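Local coordinates for protein kappa-carrageenase (Zobellia galactanivorans, PDB 5OCR) that probably hydrolyses kappa-carrageenan, a sulfated galactan of red algae, through its family 16 glycoside hydrolase domain, the part of the longer protein present here, at residues 102-107 and 278-283; 140-145 and 201-206; 65-70 and 274-279; 117-122 and 235-240. All coordinates share one frame; numbering follows the deposited sequence.

Interaction 1 of 4, residues 102-107 and 278-283; sequences FEAKIQ and DYVRVW. With MG (magnesium ion), chain F.
Backbone bonds knit E103 to R281 in both directions, R281 N to E103 O at 2.7 Å; K105 N also bonds to Y279 O, and D278 N to K105 O. E103, K105, Y279 and R281 share one face; D278 stands at the corner beside K105. The extended K105 lies alongside D278 and brings NZ to 2.8 Å from D278 OD2, nearly along its C-O bond, in a salt bridge. E103 OE2 accepts a very short bond of 2.5 Å from Y279 OH, and a water joins the same oxygen to R281 NH1. These strands, antiparallel at 170°, belong to one of the two sheets of the GH16 jelly-roll sandwich. Around the Y279 ring, K105 CB sits over one face, 3.9 Å from the centroid, while R281 CZ covers the other; R281 is turned to E30 by a salt bridge from NE. On the inward face F102 CE1 touches V282 CG1 at 3.6 Å, and A104 stands beside V280. W283 meets E103 CB with its six-membered edge, its NE1 bonded to Q9 O. D278 OD1 and the backbone O hold magnesium at 2.5 and 2.4 Å, with G66, E30 and a water.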
loop_
_atom_site.group_PDB
_atom_site.type_symbol
_atom_site.label_atom_id
_atom_site.label_comp_id
_atom_site.label_asym_id
_atom_site.label_seq_id
_atom_site.Cartn_x
_atom_site.Cartn_y
_atom_site.Cartn_z
ATOM N N PHE A 102 -8.980 7.793 -5.775
ATOM C CA PHE A 102 -8.878 6.875 -4.622
ATOM C C PHE A 102 -8.345 7.620 -3.406
ATOM O O PHE A 102 -7.252 8.262 -3.541
ATOM C CB PHE A 102 -7.935 5.717 -4.967
ATOM C CG PHE A 102 -8.266 5.086 -6.308
ATOM C CD1 PHE A 102 -9.074 3.947 -6.346
ATOM C CD2 PHE A 102 -7.861 5.637 -7.528
ATOM C CE1 PHE A 102 -9.514 3.436 -7.565
ATOM C CE2 PHE A 102 -8.214 5.076 -8.760
ATOM C CZ PHE A 102 -9.060 3.947 -8.771
ATOM N N GLU A 103 -9.025 7.558 -2.264
ATOM C CA GLU A 103 -8.566 8.351 -1.122
ATOM C C GLU A 103 -8.743 7.583 0.152
ATOM O O GLU A 103 -9.780 6.853 0.265
ATOM C CB GLU A 103 -9.520 9.599 -1.100
ATOM C CG GLU A 103 -9.038 10.651 -0.045
ATOM C CD GLU A 103 -9.918 11.924 -0.056
ATOM O OE1 GLU A 103 -9.710 12.736 -0.987
ATOM O OE2 GLU A 103 -10.783 12.064 0.844
ATOM N N ALA A 104 -7.797 7.705 1.084
ATOM C CA ALA A 104 -7.930 7.115 2.394
ATOM C C ALA A 104 -7.374 8.034 3.414
ATOM O O ALA A 104 -6.446 8.824 3.149
ATOM C CB ALA A 104 -7.182 5.743 2.360
ATOM N N LYS A 105 -8.020 8.014 4.565
ATOM C CA LYS A 105 -7.521 8.813 5.725
ATOM C C LYS A 105 -6.868 7.857 6.727
ATOM O O LYS A 105 -7.508 6.900 7.269
ATOM C CB LYS A 105 -8.695 9.660 6.316
ATOM C CG LYS A 105 -8.344 10.415 7.659
ATOM C CD LYS A 105 -9.616 11.199 7.997
ATOM C CE LYS A 105 -9.514 11.781 9.369
ATOM N NZ LYS A 105 -10.899 12.301 9.563
ATOM N N ILE A 106 -5.567 8.042 6.891
ATOM C CA ILE A 106 -4.726 7.018 7.546
ATOM C C ILE A 106 -3.814 7.606 8.596
ATOM O O ILE A 106 -3.200 8.716 8.378
ATOM C CB ILE A 106 -3.836 6.310 6.452
ATOM C CG1 ILE A 106 -4.695 5.514 5.419
ATOM C CG2 ILE A 106 -2.727 5.403 7.163
ATOM C CD1 ILE A 106 -3.880 5.172 4.150
ATOM N N GLN A 107 -3.692 6.896 9.729
ATOM C CA GLN A 107 -2.603 7.247 10.627
ATOM C C GLN A 107 -1.636 6.068 10.699
ATOM O O GLN A 107 -2.055 4.906 10.702
ATOM C CB GLN A 107 -3.227 7.432 12.036
ATOM C CG GLN A 107 -2.165 7.589 13.160
ATOM C CD GLN A 107 -2.770 8.064 14.484
ATOM O OE1 GLN A 107 -3.711 8.916 14.537
ATOM N NE2 GLN A 107 -2.314 7.452 15.565
ATOM N N ASP A 278 -9.526 5.792 8.933
ATOM C CA ASP A 278 -10.831 6.350 9.211
ATOM C C ASP A 278 -11.756 6.107 8.053
ATOM O O ASP A 278 -12.938 5.818 8.274
ATOM C CB ASP A 278 -10.638 7.870 9.513
ATOM C CG ASP A 278 -11.931 8.570 10.064
ATOM O OD1 ASP A 278 -12.857 7.903 10.505
ATOM O OD2 ASP A 278 -12.008 9.792 9.928
ATOM N N TYR A 279 -11.309 6.199 6.824
ATOM C CA TYR A 279 -12.209 5.841 5.684
ATOM C C TYR A 279 -11.353 5.513 4.469
ATOM O O TYR A 279 -10.155 5.870 4.409
ATOM C CB TYR A 279 -13.190 6.998 5.359
ATOM C CG TYR A 279 -12.556 8.265 4.796
ATOM C CD1 TYR A 279 -11.950 8.317 3.513
ATOM C CD2 TYR A 279 -12.578 9.418 5.561
ATOM C CE1 TYR A 279 -11.402 9.506 3.030
ATOM C CE2 TYR A 279 -12.002 10.597 5.106
ATOM C CZ TYR A 279 -11.426 10.641 3.825
ATOM O OH TYR A 279 -10.893 11.808 3.328
ATOM N N VAL A 280 -12.009 4.840 3.523
ATOM C CA VAL A 280 -11.497 4.707 2.171
ATOM C C VAL A 280 -12.623 5.055 1.272
ATOM O O VAL A 280 -13.802 4.626 1.487
ATOM C CB VAL A 280 -10.885 3.340 1.884
ATOM C CG1 VAL A 280 -11.910 2.186 2.172
ATOM C CG2 VAL A 280 -10.370 3.302 0.419
ATOM N N ARG A 281 -12.320 5.839 0.251
ATOM C CA ARG A 281 -13.371 6.295 -0.685
ATOM C C ARG A 281 -12.841 6.199 -2.123
ATOM O O ARG A 281 -11.700 6.562 -2.421
ATOM C CB ARG A 281 -13.813 7.725 -0.400
ATOM C CG ARG A 281 -14.460 7.897 0.969
ATOM C CD ARG A 281 -14.639 9.400 1.253
ATOM N NE ARG A 281 -15.206 9.527 2.608
ATOM C CZ ARG A 281 -15.154 10.626 3.387
ATOM N NH1 ARG A 281 -14.633 11.797 2.955
ATOM N NH2 ARG A 281 -15.692 10.585 4.601
ATOM N N VAL A 282 -13.684 5.690 -3.017
ATOM C CA VAL A 282 -13.320 5.564 -4.430
ATOM C C VAL A 282 -14.433 6.270 -5.237
ATOM O O VAL A 282 -15.645 6.108 -4.902
ATOM C CB VAL A 282 -13.228 4.111 -4.835
ATOM C CG1 VAL A 282 -12.860 3.995 -6.329
ATOM C CG2 VAL A 282 -12.151 3.446 -4.019
ATOM N N TRP A 283 -14.037 7.015 -6.249
ATOM C CA TRP A 283 -14.998 7.644 -7.157
ATOM C C TRP A 283 -14.629 7.319 -8.575
ATOM O O TRP A 283 -13.459 7.052 -8.883
ATOM C CB TRP A 283 -15.012 9.176 -7.066
ATOM C CG TRP A 283 -15.398 9.785 -5.737
ATOM C CD1 TRP A 283 -16.630 10.347 -5.383
ATOM C CD2 TRP A 283 -14.539 9.916 -4.578
ATOM N NE1 TRP A 283 -16.588 10.853 -4.090
ATOM C CE2 TRP A 283 -15.338 10.603 -3.543
ATOM C CE3 TRP A 283 -13.167 9.591 -4.308
ATOM C CZ2 TRP A 283 -14.794 10.965 -2.305
ATOM C CZ3 TRP A 283 -12.666 9.932 -3.075
ATOM C CH2 TRP A 283 -13.425 10.607 -2.110
HETATM MG MG MG F . -14.624 6.237 9.911
HETATM O O HOH W 1 -13.368 12.946 0.579
HETATM O O HOH W 2 -16.599 7.106 10.976
#

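Interaction 2 of 4, residues 140-145 and 201-206; sequences DVVELQ and HIYGCE
Y203 leads the second segment into this contact, its ring lying beneath V142 and its hydroxyl end running up against L144. V142 CG1 stands over one face of the phenol, toward the rim, 4.0 Å from the centroid in a CH-pi contact, and V142 CG2 follows along CD1 and CE1. The isopropyl branches reach the ring because CG1 occupies the place between backbone N and carbonyl carbon (chi1 74°). L144 approaches from the opposite direction, with CD2 3.6 Å from Y203 OH and CD1 close behind. M160 and W194 also touch the Y203 side chain. This is the hydrophobic interior of the GH16 beta sandwich, where strand 200-207 of one sheet faces strand 134-144 of the other, and the contact is van der Waals throughout, mostly between side chains. V141 and V142 both lie opposite F119, forming a classic beta bulge. G204, next along, offers only backbone: V141 CG1 rests 3.7 Å from its carbonyl carbon. At C205 the CB meets V141 CG2 at 3.8 Å, with CG1 little farther, so both methyls border it. The valine has CG1 anti to its own N (chi1 179°), which turns CG1 toward G204 and leaves CG2 against C205 CB.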
loop_
_atom_site.group_PDB
_atom_site.type_symbol
_atom_site.label_atom_id
_atom_site.label_comp_id
_atom_site.label_asym_id
_atom_site.label_seq_id
_atom_site.Cartn_x
_atom_site.Cartn_y
_atom_site.Cartn_z
ATOM N N ASP A 140 1.107 2.854 -6.018
ATOM C CA ASP A 140 1.164 3.054 -4.544
ATOM C C ASP A 140 0.646 4.452 -4.290
ATOM O O ASP A 140 1.293 5.408 -4.657
ATOM C CB ASP A 140 2.600 2.863 -4.039
ATOM C CG ASP A 140 3.068 1.505 -4.206
ATOM O OD1 ASP A 140 2.247 0.558 -4.427
ATOM O OD2 ASP A 140 4.255 1.342 -4.218
ATOM N N VAL A 141 -0.512 4.573 -3.656
ATOM C CA VAL A 141 -0.962 5.894 -3.333
ATOM C C VAL A 141 -0.111 6.515 -2.226
ATOM O O VAL A 141 0.276 7.689 -2.310
ATOM C CB VAL A 141 -2.422 5.877 -2.880
ATOM C CG1 VAL A 141 -2.816 7.364 -2.529
ATOM C CG2 VAL A 141 -3.267 5.196 -3.984
ATOM N N VAL A 142 0.261 5.685 -1.227
ATOM C CA VAL A 142 1.310 6.091 -0.299
ATOM C C VAL A 142 1.880 4.879 0.408
ATOM O O VAL A 142 1.201 3.823 0.623
ATOM C CB VAL A 142 0.798 7.075 0.771
ATOM C CG1 VAL A 142 -0.062 6.425 1.835
ATOM C CG2 VAL A 142 1.994 7.768 1.415
ATOM N N GLU A 143 3.191 4.958 0.645
ATOM C CA GLU A 143 3.900 4.010 1.508
ATOM C C GLU A 143 4.479 4.879 2.591
ATOM O O GLU A 143 5.358 5.660 2.311
ATOM C CB GLU A 143 4.986 3.256 0.807
ATOM C CG GLU A 143 4.398 2.060 0.049
ATOM C CD GLU A 143 5.534 1.313 -0.625
ATOM O OE1 GLU A 143 6.340 1.987 -1.371
ATOM O OE2 GLU A 143 5.622 0.069 -0.464
ATOM N N LEU A 144 4.050 4.682 3.827
ATOM C CA LEU A 144 4.574 5.451 4.953
ATOM C C LEU A 144 5.683 4.723 5.715
ATOM O O LEU A 144 5.673 3.487 5.725
ATOM C CB LEU A 144 3.425 5.728 5.933
ATOM C CG LEU A 144 2.239 6.567 5.443
ATOM C CD1 LEU A 144 1.173 6.786 6.529
ATOM C CD2 LEU A 144 2.772 7.928 4.945
ATOM N N GLN A 145 6.569 5.462 6.415
ATOM C CA GLN A 145 7.525 4.921 7.366
ATOM C C GLN A 145 8.397 3.810 6.859
ATOM O O GLN A 145 8.769 2.987 7.627
ATOM C CB GLN A 145 6.834 4.438 8.697
ATOM C CG GLN A 145 5.921 5.391 9.316
ATOM C CD GLN A 145 4.997 4.633 10.306
ATOM O OE1 GLN A 145 3.849 4.867 10.338
ATOM N NE2 GLN A 145 5.578 3.781 11.188
ATOM N N HIS A 201 -3.970 11.568 8.219
ATOM C CA HIS A 201 -3.922 12.474 7.071
ATOM C C HIS A 201 -4.558 11.852 5.895
ATOM O O HIS A 201 -4.851 10.648 5.887
ATOM C CB HIS A 201 -2.423 12.781 6.736
ATOM C CG HIS A 201 -1.754 13.481 7.884
ATOM N ND1 HIS A 201 -1.736 14.841 7.994
ATOM C CD2 HIS A 201 -1.139 12.977 9.010
ATOM C CE1 HIS A 201 -1.132 15.172 9.147
ATOM N NE2 HIS A 201 -0.744 14.012 9.760
ATOM N N ILE A 202 -4.755 12.638 4.840
ATOM C CA ILE A 202 -5.549 12.203 3.683
ATOM C C ILE A 202 -4.633 11.940 2.541
ATOM O O ILE A 202 -3.871 12.864 2.138
ATOM C CB ILE A 202 -6.530 13.338 3.240
ATOM C CG1 ILE A 202 -7.354 13.851 4.415
ATOM C CG2 ILE A 202 -7.427 12.869 2.081
ATOM C CD1 ILE A 202 -8.211 12.850 5.125
ATOM N N TYR A 203 -4.706 10.714 2.017
ATOM C CA TYR A 203 -3.821 10.303 0.933
ATOM C C TYR A 203 -4.684 10.012 -0.261
ATOM O O TYR A 203 -5.581 9.150 -0.190
ATOM C CB TYR A 203 -2.964 9.080 1.382
ATOM C CG TYR A 203 -2.107 9.377 2.590
ATOM C CD1 TYR A 203 -0.865 10.080 2.437
ATOM C CD2 TYR A 203 -2.585 9.088 3.890
ATOM C CE1 TYR A 203 -0.119 10.322 3.532
ATOM C CE2 TYR A 203 -1.820 9.402 5.030
ATOM C CZ TYR A 203 -0.581 10.049 4.789
ATOM O OH TYR A 203 0.258 10.367 5.792
ATOM N N GLY A 204 -4.440 10.718 -1.380
ATOM C CA GLY A 204 -5.364 10.601 -2.564
ATOM C C GLY A 204 -4.605 10.353 -3.810
ATOM O O GLY A 204 -3.443 10.753 -3.926
ATOM N N CYS A 205 -5.279 9.782 -4.794
ATOM C CA CYS A 205 -4.650 9.570 -6.109
ATOM C C CYS A 205 -5.725 9.675 -7.181
ATOM O O CYS A 205 -6.774 8.910 -7.100
ATOM C CB CYS A 205 -4.059 8.186 -6.204
ATOM S SG CYS A 205 -2.990 7.910 -7.629
ATOM N N GLU A 206 -5.430 10.462 -8.205
ATOM C CA GLU A 206 -6.307 10.558 -9.349
ATOM C C GLU A 206 -5.660 9.852 -10.526
ATOM O O GLU A 206 -4.514 10.180 -10.875
ATOM C CB GLU A 206 -6.547 12.067 -9.582
ATOM C CG GLU A 206 -7.470 12.339 -10.742
ATOM C CD GLU A 206 -7.570 13.845 -10.985
ATOM O OE1 GLU A 206 -7.218 14.614 -10.088
ATOM O OE2 GLU A 206 -8.156 14.275 -12.024
#

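Interaction 3 of 4, residues 65-70 and 274-279. With MG (magnesium ion), chain F.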
loop_
_atom_site.group_PDB
_atom_site.type_symbol
_atom_site.label_atom_id
_atom_site.label_comp_id
_atom_site.label_asym_id
_atom_site.label_seq_id
_atom_site.Cartn_x
_atom_site.Cartn_y
_atom_site.Cartn_z
ATOM N N ASN A 65 -15.427 2.336 16.857
ATOM C CA ASN A 65 -15.750 3.732 16.898
ATOM C C ASN A 65 -15.306 4.508 15.615
ATOM O O ASN A 65 -14.807 5.656 15.672
ATOM C CB ASN A 65 -15.212 4.363 18.202
ATOM C CG ASN A 65 -15.602 3.568 19.479
ATOM O OD1 ASN A 65 -16.457 2.678 19.466
ATOM N ND2 ASN A 65 -14.945 3.884 20.569
ATOM N N GLY A 66 -15.560 3.915 14.451
ATOM C CA GLY A 66 -15.417 4.608 13.193
ATOM C C GLY A 66 -14.051 4.402 12.604
ATOM O O GLY A 66 -13.812 4.942 11.508
ATOM N N ILE A 67 -13.196 3.602 13.264
ATOM C CA ILE A 67 -11.752 3.513 12.799
ATOM C C ILE A 67 -11.317 2.054 12.655
ATOM O O ILE A 67 -11.491 1.242 13.564
ATOM C CB ILE A 67 -10.829 4.179 13.862
ATOM C CG1 ILE A 67 -11.245 5.672 14.090
ATOM C CG2 ILE A 67 -9.284 4.104 13.483
ATOM C CD1 ILE A 67 -10.916 6.677 12.982
ATOM N N ALA A 68 -10.812 1.706 11.469
ATOM C CA ALA A 68 -10.287 0.351 11.285
ATOM C C ALA A 68 -8.891 0.328 11.743
ATOM O O ALA A 68 -8.134 1.247 11.434
ATOM C CB ALA A 68 -10.332 -0.006 9.825
ATOM N N GLU A 69 -8.517 -0.810 12.353
ATOM C CA GLU A 69 -7.151 -0.997 12.901
ATOM C C GLU A 69 -6.511 -2.223 12.233
ATOM O O GLU A 69 -7.146 -3.297 12.269
ATOM C CB GLU A 69 -7.244 -1.181 14.444
ATOM C CG GLU A 69 -5.867 -1.459 15.077
ATOM C CD GLU A 69 -5.827 -1.500 16.596
ATOM O OE1 GLU A 69 -6.886 -1.413 17.210
ATOM O OE2 GLU A 69 -4.702 -1.573 17.183
ATOM N N LEU A 70 -5.354 -2.106 11.580
ATOM C CA LEU A 70 -4.718 -3.231 10.944
ATOM C C LEU A 70 -3.401 -3.435 11.721
ATOM O O LEU A 70 -2.647 -2.497 11.914
ATOM C CB LEU A 70 -4.466 -2.918 9.441
ATOM C CG LEU A 70 -5.734 -2.691 8.610
ATOM C CD1 LEU A 70 -6.282 -1.277 8.740
ATOM C CD2 LEU A 70 -5.429 -2.919 7.125
ATOM N N SER A 274 0.106 -1.033 15.082
ATOM C CA SER A 274 -1.075 -0.946 14.249
ATOM C C SER A 274 -1.050 0.321 13.427
ATOM O O SER A 274 -0.508 1.323 13.874
ATOM C CB SER A 274 -2.299 -0.870 15.128
ATOM O OG SER A 274 -2.451 -2.067 15.906
ATOM N N MET A 275 -1.564 0.221 12.182
ATOM C CA MET A 275 -2.057 1.415 11.430
ATOM C C MET A 275 -3.557 1.574 11.617
ATOM O O MET A 275 -4.252 0.612 11.935
ATOM C CB MET A 275 -1.717 1.370 9.900
ATOM C CG MET A 275 -2.406 0.167 9.222
ATOM S SD MET A 275 -1.950 0.022 7.488
ATOM C CE MET A 275 -2.855 1.369 6.749
ATOM N N TYR A 276 -4.066 2.771 11.347
ATOM C CA TYR A 276 -5.502 3.052 11.541
ATOM C C TYR A 276 -6.050 3.740 10.310
ATOM O O TYR A 276 -5.387 4.658 9.709
ATOM C CB TYR A 276 -5.666 4.041 12.740
ATOM C CG TYR A 276 -5.148 3.409 13.987
ATOM C CD1 TYR A 276 -6.011 2.609 14.764
ATOM C CD2 TYR A 276 -3.818 3.587 14.402
ATOM C CE1 TYR A 276 -5.510 1.990 15.948
ATOM C CE2 TYR A 276 -3.319 2.949 15.573
ATOM C CZ TYR A 276 -4.189 2.169 16.307
ATOM O OH TYR A 276 -3.724 1.610 17.462
ATOM N N VAL A 277 -7.262 3.383 9.924
ATOM C CA VAL A 277 -7.857 3.988 8.755
ATOM C C VAL A 277 -9.271 4.499 9.145
ATOM O O VAL A 277 -10.138 3.688 9.572
ATOM C CB VAL A 277 -7.999 2.940 7.631
ATOM C CG1 VAL A 277 -8.570 3.613 6.381
ATOM C CG2 VAL A 277 -6.668 2.223 7.274
ATOM N N ASP A 278 -9.526 5.792 8.933
ATOM C CA ASP A 278 -10.831 6.350 9.211
ATOM C C ASP A 278 -11.756 6.107 8.053
ATOM O O ASP A 278 -12.938 5.818 8.274
ATOM C CB ASP A 278 -10.638 7.870 9.513
ATOM C CG ASP A 278 -11.931 8.570 10.064
ATOM O OD1 ASP A 278 -12.857 7.903 10.505
ATOM O OD2 ASP A 278 -12.008 9.792 9.928
ATOM N N TYR A 279 -11.309 6.199 6.824
ATOM C CA TYR A 279 -12.209 5.841 5.684
ATOM C C TYR A 279 -11.353 5.513 4.469
ATOM O O TYR A 279 -10.155 5.870 4.409
ATOM C CB TYR A 279 -13.190 6.998 5.359
ATOM C CG TYR A 279 -12.556 8.265 4.796
ATOM C CD1 TYR A 279 -11.950 8.317 3.513
ATOM C CD2 TYR A 279 -12.578 9.418 5.561
ATOM C CE1 TYR A 279 -11.402 9.506 3.030
ATOM C CE2 TYR A 279 -12.002 10.597 5.106
ATOM C CZ TYR A 279 -11.426 10.641 3.825
ATOM O OH TYR A 279 -10.893 11.808 3.328
HETATM MG MG MG F . -14.624 6.237 9.911
HETATM O O HOH W 2 -16.599 7.106 10.976
#
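E69 and Y276 lie side by side and point the same way, the carboxylate plane turned 38° from the phenol. The glutamate chain is extended, with CG trans to the backbone N (chi1 177°), and this carries OE2 past Y276 CE1 to S274, whose OG donates to it at 2.6 Å. The lone pair used is the anti one, away from OE1; S274 OG is also bonded to T71. An alanine in place of E69 would probably leave S274 OG without its carboxylate acceptor and the Y276 ring less confined on that side. I67 crosses Y276 at about a right angle, CG2 reaching Y276 CB at 3.7 Å and the ring edge. Its other branch bends (chi2 -73°) to bring CD1 within 3.4 Å of D278 OD1. Strands 67-70 and 274-277 are antiparallel neighbours in the GH16 jelly roll, bonded in pairs A68 with V277 and L70 with M275. On the face of A68 and L70, L70 CB packs against M275 CG at 3.7 Å and L70 CD1 against V277 CG2 at 3.8 Å. Just before strand 67-70 begins, G66 O binds the magnesium at 2.2 Å, beside D278. The backbone angles of G66 would jam a CB against the preceding carbonyl.

Interaction 4 of 4, residues 117-122 and 235-240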
loop_
_atom_site.group_PDB
_atom_site.type_symbol
_atom_site.label_atom_id
_atom_site.label_comp_id
_atom_site.label_asym_id
_atom_site.label_seq_id
_atom_site.Cartn_x
_atom_site.Cartn_y
_atom_site.Cartn_z
ATOM N N PRO A 117 2.753 1.187 6.664
ATOM C CA PRO A 117 1.343 1.413 6.359
ATOM C C PRO A 117 1.176 1.911 4.922
ATOM O O PRO A 117 1.910 2.843 4.511
ATOM C CB PRO A 117 0.932 2.567 7.283
ATOM C CG PRO A 117 1.959 2.576 8.419
ATOM C CD PRO A 117 3.257 2.051 7.762
ATOM N N SER A 118 0.292 1.260 4.161
ATOM C CA SER A 118 0.254 1.495 2.708
ATOM C C SER A 118 -1.175 1.554 2.212
ATOM O O SER A 118 -2.106 0.900 2.781
ATOM C CB SER A 118 1.060 0.434 1.935
ATOM O OG SER A 118 0.405 -0.825 1.940
ATOM N N PHE A 119 -1.392 2.427 1.209
ATOM C CA PHE A 119 -2.682 2.429 0.473
ATOM C C PHE A 119 -2.256 2.271 -0.989
ATOM O O PHE A 119 -1.411 3.043 -1.485
ATOM C CB PHE A 119 -3.319 3.821 0.706
ATOM C CG PHE A 119 -4.579 4.074 -0.079
ATOM C CD1 PHE A 119 -5.571 3.029 -0.305
ATOM C CD2 PHE A 119 -4.924 5.408 -0.437
ATOM C CE1 PHE A 119 -6.757 3.370 -0.970
ATOM C CE2 PHE A 119 -6.122 5.698 -1.081
ATOM C CZ PHE A 119 -7.049 4.673 -1.359
ATOM N N TRP A 120 -2.823 1.295 -1.707
ATOM C CA TRP A 120 -2.242 0.993 -3.018
ATOM C C TRP A 120 -3.222 0.214 -3.853
ATOM O O TRP A 120 -4.203 -0.343 -3.321
ATOM C CB TRP A 120 -0.887 0.254 -2.860
ATOM C CG TRP A 120 -0.908 -1.015 -2.041
ATOM C CD1 TRP A 120 -1.237 -1.173 -0.661
ATOM C CD2 TRP A 120 -0.575 -2.352 -2.524
ATOM N NE1 TRP A 120 -1.093 -2.476 -0.302
ATOM C CE2 TRP A 120 -0.743 -3.252 -1.397
ATOM C CE3 TRP A 120 -0.123 -2.859 -3.745
ATOM C CZ2 TRP A 120 -0.422 -4.638 -1.488
ATOM C CZ3 TRP A 120 0.099 -4.278 -3.870
ATOM C CH2 TRP A 120 -0.014 -5.142 -2.769
ATOM N N LEU A 121 -2.997 0.228 -5.159
ATOM C CA LEU A 121 -3.939 -0.396 -6.143
ATOM C C LEU A 121 -3.082 -1.406 -6.884
ATOM O O LEU A 121 -1.974 -1.089 -7.269
ATOM C CB LEU A 121 -4.515 0.655 -7.141
ATOM C CG LEU A 121 -4.804 2.042 -6.474
ATOM C CD1 LEU A 121 -5.159 3.095 -7.528
ATOM C CD2 LEU A 121 -5.950 1.899 -5.465
ATOM N N TYR A 122 -3.552 -2.662 -7.124
ATOM C CA TYR A 122 -2.690 -3.571 -7.854
ATOM C C TYR A 122 -3.551 -4.568 -8.624
ATOM O O TYR A 122 -4.692 -4.853 -8.238
ATOM C CB TYR A 122 -1.666 -4.313 -6.986
ATOM C CG TYR A 122 -2.196 -5.448 -6.152
ATOM C CD1 TYR A 122 -3.026 -5.204 -5.044
ATOM C CD2 TYR A 122 -1.828 -6.734 -6.445
ATOM C CE1 TYR A 122 -3.496 -6.248 -4.239
ATOM C CE2 TYR A 122 -2.256 -7.779 -5.655
ATOM C CZ TYR A 122 -3.109 -7.538 -4.570
ATOM O OH TYR A 122 -3.532 -8.634 -3.855
ATOM N N VAL A 235 -8.417 -2.341 -4.814
ATOM C CA VAL A 235 -8.136 -1.171 -3.891
ATOM C C VAL A 235 -7.668 -1.738 -2.552
ATOM O O VAL A 235 -8.362 -2.557 -1.962
ATOM C CB VAL A 235 -9.378 -0.257 -3.671
ATOM C CG1 VAL A 235 -9.058 0.883 -2.627
ATOM C CG2 VAL A 235 -9.807 0.284 -5.030
ATOM N N THR A 236 -6.468 -1.332 -2.077
ATOM C CA THR A 236 -5.783 -2.123 -0.981
ATOM C C THR A 236 -5.312 -1.230 0.132
ATOM O O THR A 236 -4.664 -0.244 -0.164
ATOM C CB THR A 236 -4.643 -2.957 -1.545
ATOM O OG1 THR A 236 -5.171 -3.694 -2.707
ATOM C CG2 THR A 236 -4.171 -4.007 -0.448
ATOM N N LEU A 237 -5.632 -1.575 1.381
ATOM C CA LEU A 237 -4.957 -0.929 2.547
ATOM C C LEU A 237 -4.276 -2.057 3.317
ATOM O O LEU A 237 -4.945 -3.069 3.684
ATOM C CB LEU A 237 -6.036 -0.310 3.424
ATOM C CG LEU A 237 -6.845 0.860 2.858
ATOM C CD1 LEU A 237 -8.259 0.913 3.498
ATOM C CD2 LEU A 237 -6.054 2.128 3.083
ATOM N N SER A 238 -2.980 -1.927 3.564
ATOM C CA SER A 238 -2.328 -3.036 4.283
ATOM C C SER A 238 -1.144 -2.505 5.097
ATOM O O SER A 238 -0.589 -1.432 4.809
ATOM C CB SER A 238 -1.908 -4.061 3.277
ATOM O OG SER A 238 -0.928 -3.523 2.372
ATOM N N LEU A 239 -0.719 -3.325 6.064
ATOM C CA LEU A 239 0.434 -2.983 6.915
ATOM C C LEU A 239 1.582 -3.970 6.562
ATOM O O LEU A 239 1.484 -5.178 6.842
ATOM C CB LEU A 239 0.044 -3.000 8.432
ATOM C CG LEU A 239 1.181 -2.604 9.356
ATOM C CD1 LEU A 239 1.666 -1.147 9.132
ATOM C CD2 LEU A 239 0.644 -2.761 10.798
ATOM N N GLY A 240 2.610 -3.460 5.892
ATOM C CA GLY A 240 3.710 -4.285 5.424
ATOM C C GLY A 240 4.809 -4.400 6.445
ATOM O O GLY A 240 4.856 -3.589 7.399
#
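An antiparallel strand pair in the middle of the GH16 beta-jelly roll is made here by strands 115-122 and 233-241, whose faces differ sharply in character. On the polar face the W120 indole lies over T236 and reaches S238 with its N-H. T236 CB sits above the five-membered ring, 3.8 Å from its centroid and 12° off the normal, in a CH-pi contact; CG2 comes still nearer to NE1. Nearly in the ring plane, W120 NE1 donates to S238 OG at 2.9 Å and 164°, a bond that fixes the indole's rotation. The ring is swung there by its first torsion, which puts CG between backbone N and carbonyl carbon (chi1 56°). A phenylalanine at W120 would lack the indole N-H, and S238 OG would probably lose that donor while part of T236 was left uncovered. S118 OG stands 3.0 Å from S238 OG, and T236 OG1 meets the Y122 ring at its edge, 3.4 Å from CE1. The opposite face is apolar: F119 CD1 touches L237 CD2 at 3.5 Å, F119 CE1 lies beside V235 CG1, and P117 runs alongside L239. Backbone bonds join S118 with S238 and W120 with T236, the one from T236 N being weak. Beyond the pair, strand 134-144 bonds to the far edge of 115-122, strand 86-97 flanks 233-241, and strand 100-107 packs on F119 from the facing sheet.

Interactions 1 and 3 share strand 273-285, which turns a corner at D278 between its pairings with 67-74 and 100-107; their centres are about 11 Å apart and one magnesium serves both. Strand 100-107 continues into interaction 2 through F102 O to C205 N and A104 O to Y203 N, both 2.8 Å and probable hydrogen bonds. Interaction 4 lies nearest the chain centre, about 3 Å away. It joins interaction 2 where L144 N approaches P117 O at 2.9 Å, and its F119 packs on E103 and A104 of interaction 1. Its W120 touches E138 and D140, whose ExDxxE sequence is consistent with the GH16 catalytic motif, so this polar face probably borders the active-site cleft.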